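Probable benzoylformate decarboxylase (Rhodococcus jostii, PDB 7ORX) belongs to the thiamine diphosphate-dependent enzyme family and binds thiamine diphosphate and a sodium ion in an assembly of four chains. Local coordinates at residues Ser61-Glu66 and Ser397-Ala402; Ile374-Ser379 and Leu410-Gly415. All blocks are in the same frame, centred on the assembly; numbering follows the deposited sequence.

How the interactions relate
Interactions 1 and 2 have centres 9 Å apart and meet on the C-terminal TPP-binding domain's parallel sheet, where strands 398-399 and 374-378 are neighbours. Probable hydrogen bonds join the two strands, from Y375 N to S397 O at 2.7 Å and from N377 N to Y399 O at 2.9 Å. Interaction 1 brings the end of helix 50-64 of the N-terminal domain against the outermost strand; interaction 2 packs helix 409-418 over the next strand. Earlier in helix 50-64, S55 and M56 also touch helix 409-418. Strand 374-378 leads to the cofactor: S379 touches thiamine diphosphate, and the E378 side chain lies about 6 Å from it.

Interaction 1: Ser61-Glu66 and Ser397-Ala402; sequences SLVTGE and SYYFPA
In the seam between the N-terminal and C-terminal TPP-binding domains, L62 and V63 from the last turn of helix 50-64 receive the ring of Y399, which projects from the short strand 398-399 at the margin of its parallel sheet. A long, flat side chain suits this place, because the two backbones stay well apart: the nearest CA atoms, those of L62 and Y399, are 8.3 Å from each other. The tyrosine bridges that gap with its CG opposite its carbonyl carbon and beside its backbone N (chi1 -56°). The ring then lies alongside L62, its CE1 3.7 Å from L62 CB, while L62 CD1 lies 4.1 Å from Y399 CD1. The two side chains run past each other in opposite directions, and the leucine approaches the ring obliquely. V63 meets the far end of the ring: its CG2 sits 4.3 Å from Y399 CE2, and its CA is near the phenol oxygen. That oxygen also comes alongside the main chain of the helix, 3.6 Å from L62 O, too far to count as a hydrogen bond. R242 touches Y399 as well. The helix stops at T64. G65 takes a positive phi (89°), where a CB would press on the preceding carbonyl O, so glycine suits, and E66 N donates to T64 OG1 at 3.1 Å, closing an ST turn.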
loop_
_atom_site.group_PDB
_atom_site.type_symbol
_atom_site.label_atom_id
_atom_site.label_comp_id
_atom_site.label_asym_id
_atom_site.label_seq_id
_atom_site.Cartn_x
_atom_site.Cartn_y
_atom_site.Cartn_z
ATOM N N SER C 61 -15.018 16.614 -18.004
ATOM C CA SER C 61 -14.139 15.689 -18.725
ATOM C C SER C 61 -14.928 14.771 -19.659
ATOM O O SER C 61 -14.493 14.521 -20.777
ATOM C CB SER C 61 -13.335 14.913 -17.756
ATOM O OG SER C 61 -12.801 13.765 -18.405
ATOM N N LEU C 62 -16.040 14.239 -19.196
ATOM C CA LEU C 62 -16.835 13.253 -19.967
ATOM C C LEU C 62 -17.369 13.904 -21.241
ATOM O O LEU C 62 -17.401 13.257 -22.289
ATOM C CB LEU C 62 -17.979 12.737 -19.090
ATOM C CG LEU C 62 -17.539 11.754 -18.015
ATOM C CD1 LEU C 62 -18.564 11.638 -16.899
ATOM C CD2 LEU C 62 -17.302 10.412 -18.635
ATOM N N VAL C 63 -17.755 15.161 -21.170
ATOM C CA VAL C 63 -18.352 15.810 -22.353
ATOM C C VAL C 63 -17.251 16.094 -23.364
ATOM O O VAL C 63 -17.486 15.806 -24.554
ATOM C CB VAL C 63 -19.120 17.068 -21.958
ATOM C CG1 VAL C 63 -19.517 17.849 -23.199
ATOM C CG2 VAL C 63 -20.326 16.743 -21.082
ATOM N N THR C 64 -16.100 16.602 -22.900
ATOM C CA THR C 64 -15.012 17.101 -23.775
ATOM C C THR C 64 -14.168 15.936 -24.284
ATOM O O THR C 64 -13.706 16.032 -25.421
ATOM C CB THR C 64 -14.108 18.098 -23.044
ATOM O OG1 THR C 64 -13.521 17.426 -21.937
ATOM C CG2 THR C 64 -14.832 19.322 -22.522
ATOM N N GLY C 65 -13.960 14.898 -23.467
ATOM C CA GLY C 65 -13.040 13.807 -23.791
ATOM C C GLY C 65 -11.642 14.124 -23.311
ATOM O O GLY C 65 -10.846 13.209 -23.216
ATOM N N GLU C 66 -11.378 15.361 -22.922
ATOM C CA GLU C 66 -10.020 15.882 -22.650
ATOM C C GLU C 66 -9.631 15.634 -21.193
ATOM O O GLU C 66 -10.548 15.561 -20.349
ATOM C CB GLU C 66 -10.000 17.378 -22.930
ATOM C CG GLU C 66 -10.243 17.713 -24.390
ATOM C CD GLU C 66 -10.495 19.187 -24.647
ATOM O OE1 GLU C 66 -11.004 19.916 -23.717
ATOM O OE2 GLU C 66 -10.122 19.629 -25.787
ATOM N N SER C 397 -25.215 11.811 -24.907
ATOM C CA SER C 397 -26.586 12.183 -24.494
ATOM C C SER C 397 -26.973 11.657 -23.109
ATOM O O SER C 397 -27.991 12.154 -22.592
ATOM C CB SER C 397 -27.571 11.737 -25.506
ATOM O OG SER C 397 -27.362 12.440 -26.715
ATOM N N TYR C 398 -26.211 10.737 -22.517
ATOM C CA TYR C 398 -26.515 10.090 -21.215
ATOM C C TYR C 398 -25.213 9.855 -20.430
ATOM O O TYR C 398 -24.271 9.298 -20.986
ATOM C CB TYR C 398 -27.242 8.764 -21.450
ATOM C CG TYR C 398 -27.698 8.051 -20.202
ATOM C CD1 TYR C 398 -28.895 8.375 -19.610
ATOM C CD2 TYR C 398 -26.947 7.059 -19.597
ATOM C CE1 TYR C 398 -29.333 7.750 -18.464
ATOM C CE2 TYR C 398 -27.368 6.421 -18.434
ATOM C CZ TYR C 398 -28.575 6.769 -17.876
ATOM O OH TYR C 398 -29.034 6.185 -16.732
ATOM N N TYR C 399 -25.207 10.266 -19.168
ATOM C CA TYR C 399 -24.174 9.941 -18.160
ATOM C C TYR C 399 -24.894 9.490 -16.882
ATOM O O TYR C 399 -25.837 10.095 -16.477
ATOM C CB TYR C 399 -23.232 11.126 -17.912
ATOM C CG TYR C 399 -22.585 11.596 -19.176
ATOM C CD1 TYR C 399 -21.501 10.954 -19.699
ATOM C CD2 TYR C 399 -23.107 12.638 -19.902
ATOM C CE1 TYR C 399 -20.909 11.347 -20.892
ATOM C CE2 TYR C 399 -22.550 13.043 -21.104
ATOM C CZ TYR C 399 -21.439 12.402 -21.590
ATOM O OH TYR C 399 -20.946 12.847 -22.755
ATOM N N PHE C 400 -24.400 8.415 -16.276
ATOM C CA PHE C 400 -24.852 7.844 -14.987
ATOM C C PHE C 400 -23.577 7.419 -14.248
ATOM O O PHE C 400 -22.640 6.945 -14.855
ATOM C CB PHE C 400 -25.842 6.705 -15.276
ATOM C CG PHE C 400 -26.339 5.978 -14.059
ATOM C CD1 PHE C 400 -25.539 5.111 -13.366
ATOM C CD2 PHE C 400 -27.614 6.193 -13.571
ATOM C CE1 PHE C 400 -25.998 4.463 -12.228
ATOM C CE2 PHE C 400 -28.071 5.563 -12.422
ATOM C CZ PHE C 400 -27.250 4.713 -11.735
ATOM N N PRO C 401 -23.510 7.541 -12.912
ATOM C CA PRO C 401 -22.291 7.225 -12.184
ATOM C C PRO C 401 -21.823 5.793 -12.457
ATOM O O PRO C 401 -22.577 4.875 -12.184
ATOM C CB PRO C 401 -22.679 7.397 -10.697
ATOM C CG PRO C 401 -24.180 7.422 -10.685
ATOM C CD PRO C 401 -24.575 8.004 -12.017
ATOM N N ALA C 402 -20.580 5.635 -12.904
ATOM C CA ALA C 402 -20.070 4.353 -13.442
ATOM C C ALA C 402 -19.752 3.362 -12.326
ATOM O O ALA C 402 -19.586 2.209 -12.658
ATOM C CB ALA C 402 -18.895 4.580 -14.370
#

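Interaction 2: Ile374-Ser379 and Leu410-Gly415; sequences IYVNES and LPAAVG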
loop_
_atom_site.group_PDB
_atom_site.type_symbol
_atom_site.label_atom_id
_atom_site.label_comp_id
_atom_site.label_asym_id
_atom_site.label_seq_id
_atom_site.Cartn_x
_atom_site.Cartn_y
_atom_site.Cartn_z
ATOM N N ILE C 374 -28.401 16.699 -23.213
ATOM C CA ILE C 374 -27.535 15.748 -22.467
ATOM C C ILE C 374 -28.212 15.415 -21.138
ATOM O O ILE C 374 -28.473 16.361 -20.395
ATOM C CB ILE C 374 -26.170 16.411 -22.194
ATOM C CG1 ILE C 374 -25.451 16.753 -23.498
ATOM C CG2 ILE C 374 -25.320 15.549 -21.281
ATOM C CD1 ILE C 374 -24.182 17.489 -23.322
ATOM N N TYR C 375 -28.453 14.144 -20.810
ATOM C CA TYR C 375 -29.095 13.794 -19.521
ATOM C C TYR C 375 -28.047 13.260 -18.562
ATOM O O TYR C 375 -27.462 12.245 -18.867
ATOM C CB TYR C 375 -30.252 12.808 -19.716
ATOM C CG TYR C 375 -31.346 13.356 -20.598
ATOM C CD1 TYR C 375 -32.338 14.187 -20.110
ATOM C CD2 TYR C 375 -31.347 13.102 -21.949
ATOM C CE1 TYR C 375 -33.329 14.700 -20.943
ATOM C CE2 TYR C 375 -32.308 13.616 -22.794
ATOM C CZ TYR C 375 -33.316 14.408 -22.298
ATOM O OH TYR C 375 -34.252 14.888 -23.174
ATOM N N VAL C 376 -27.865 13.906 -17.421
ATOM C CA VAL C 376 -27.059 13.325 -16.319
ATOM C C VAL C 376 -28.027 12.732 -15.293
ATOM O O VAL C 376 -28.672 13.489 -14.561
ATOM C CB VAL C 376 -26.115 14.361 -15.701
ATOM C CG1 VAL C 376 -25.367 13.823 -14.502
ATOM C CG2 VAL C 376 -25.125 14.899 -16.721
ATOM N N ASN C 377 -28.106 11.407 -15.262
ATOM C CA ASN C 377 -29.049 10.573 -14.483
ATOM C C ASN C 377 -28.397 10.091 -13.193
ATOM O O ASN C 377 -27.339 9.527 -13.262
ATOM C CB ASN C 377 -29.432 9.350 -15.305
ATOM C CG ASN C 377 -30.631 8.642 -14.744
ATOM O OD1 ASN C 377 -30.704 8.420 -13.546
ATOM N ND2 ASN C 377 -31.601 8.333 -15.583
ATOM N N GLU C 378 -29.028 10.277 -12.048
ATOM C CA GLU C 378 -28.605 9.634 -10.783
ATOM C C GLU C 378 -29.880 9.348 -10.002
ATOM O O GLU C 378 -30.094 9.942 -8.950
ATOM C CB GLU C 378 -27.611 10.524 -10.051
ATOM C CG GLU C 378 -26.918 9.813 -8.891
ATOM C CD GLU C 378 -25.812 10.635 -8.221
ATOM O OE1 GLU C 378 -24.589 10.284 -8.441
ATOM O OE2 GLU C 378 -26.145 11.672 -7.542
ATOM N N SER C 379 -30.743 8.542 -10.600
ATOM C CA SER C 379 -32.113 8.213 -10.115
ATOM C C SER C 379 -32.210 6.697 -10.178
ATOM O O SER C 379 -32.451 6.158 -11.298
ATOM C CB SER C 379 -33.188 8.871 -10.936
ATOM O OG SER C 379 -34.481 8.544 -10.441
ATOM N N LEU C 410 -25.637 15.603 -9.544
ATOM C CA LEU C 410 -25.820 17.071 -9.467
ATOM C C LEU C 410 -24.557 17.765 -9.951
ATOM O O LEU C 410 -24.622 18.576 -10.869
ATOM C CB LEU C 410 -26.199 17.493 -8.045
ATOM C CG LEU C 410 -27.289 18.553 -8.052
ATOM C CD1 LEU C 410 -27.979 18.683 -6.700
ATOM C CD2 LEU C 410 -26.702 19.865 -8.513
ATOM N N PRO C 411 -23.379 17.479 -9.355
ATOM C CA PRO C 411 -22.143 18.118 -9.774
ATOM C C PRO C 411 -21.781 17.790 -11.223
ATOM O O PRO C 411 -21.381 18.675 -11.916
ATOM C CB PRO C 411 -21.109 17.547 -8.810
ATOM C CG PRO C 411 -21.914 17.206 -7.598
ATOM C CD PRO C 411 -23.155 16.587 -8.209
ATOM N N ALA C 412 -21.921 16.556 -11.672
ATOM C CA ALA C 412 -21.481 16.224 -13.042
ATOM C C ALA C 412 -22.347 17.018 -13.998
ATOM O O ALA C 412 -21.826 17.408 -15.022
ATOM C CB ALA C 412 -21.551 14.758 -13.334
ATOM N N ALA C 413 -23.600 17.270 -13.666
ATOM C CA ALA C 413 -24.506 18.026 -14.554
ATOM C C ALA C 413 -23.948 19.426 -14.724
ATOM O O ALA C 413 -23.869 19.926 -15.856
ATOM C CB ALA C 413 -25.902 18.105 -13.968
ATOM N N VAL C 414 -23.596 20.054 -13.609
ATOM C CA VAL C 414 -23.050 21.439 -13.596
ATOM C C VAL C 414 -21.797 21.418 -14.460
ATOM O O VAL C 414 -21.664 22.265 -15.317
ATOM C CB VAL C 414 -22.738 21.886 -12.163
ATOM C CG1 VAL C 414 -21.901 23.132 -12.128
ATOM C CG2 VAL C 414 -24.005 22.050 -11.337
ATOM N N GLY C 415 -20.900 20.466 -14.241
ATOM C CA GLY C 415 -19.654 20.426 -15.011
ATOM C C GLY C 415 -19.919 20.189 -16.481
ATOM O O GLY C 415 -19.305 20.841 -17.301
HETATM O O HOH W 1 -25.661 14.022 -7.065
#
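L410, in the first turn of helix 409-418, brings its backbone N to 4.4 Å from E378 OE2 at the end of strand 374-378. A modelled water lies between them, but its distance to the carboxylate is too short to be relied on. The firmer hold on E378 is from OE1, which accepts from F408 N just before the helix. P411 follows; a proline fits this first turn, where its missing N-H costs the helix no bond, and its ring turns to S55 and M56 of helix 50-64. A412 and A413 make the apolar contact with V376, their small side chains consistent with the close approach, 8.1 Å between the axes of 374-378 and 410-415. V376 lies mainly on A413, with CG2 3.9 Å from A413 CA, while CG1, opposite the backbone N (chi1 175°), also reaches A412 CB at 4.1 Å. V414 turns to M56 and to A444 of helix 440-447. Helix and strand run nearly antiparallel, at 165°, as expected of a beta-alpha-beta crossover: helix 409-418 carries the chain from strand 398-399 over strand 374-378 to strand 425-430, with helices 50-64 and 440-447 beside it.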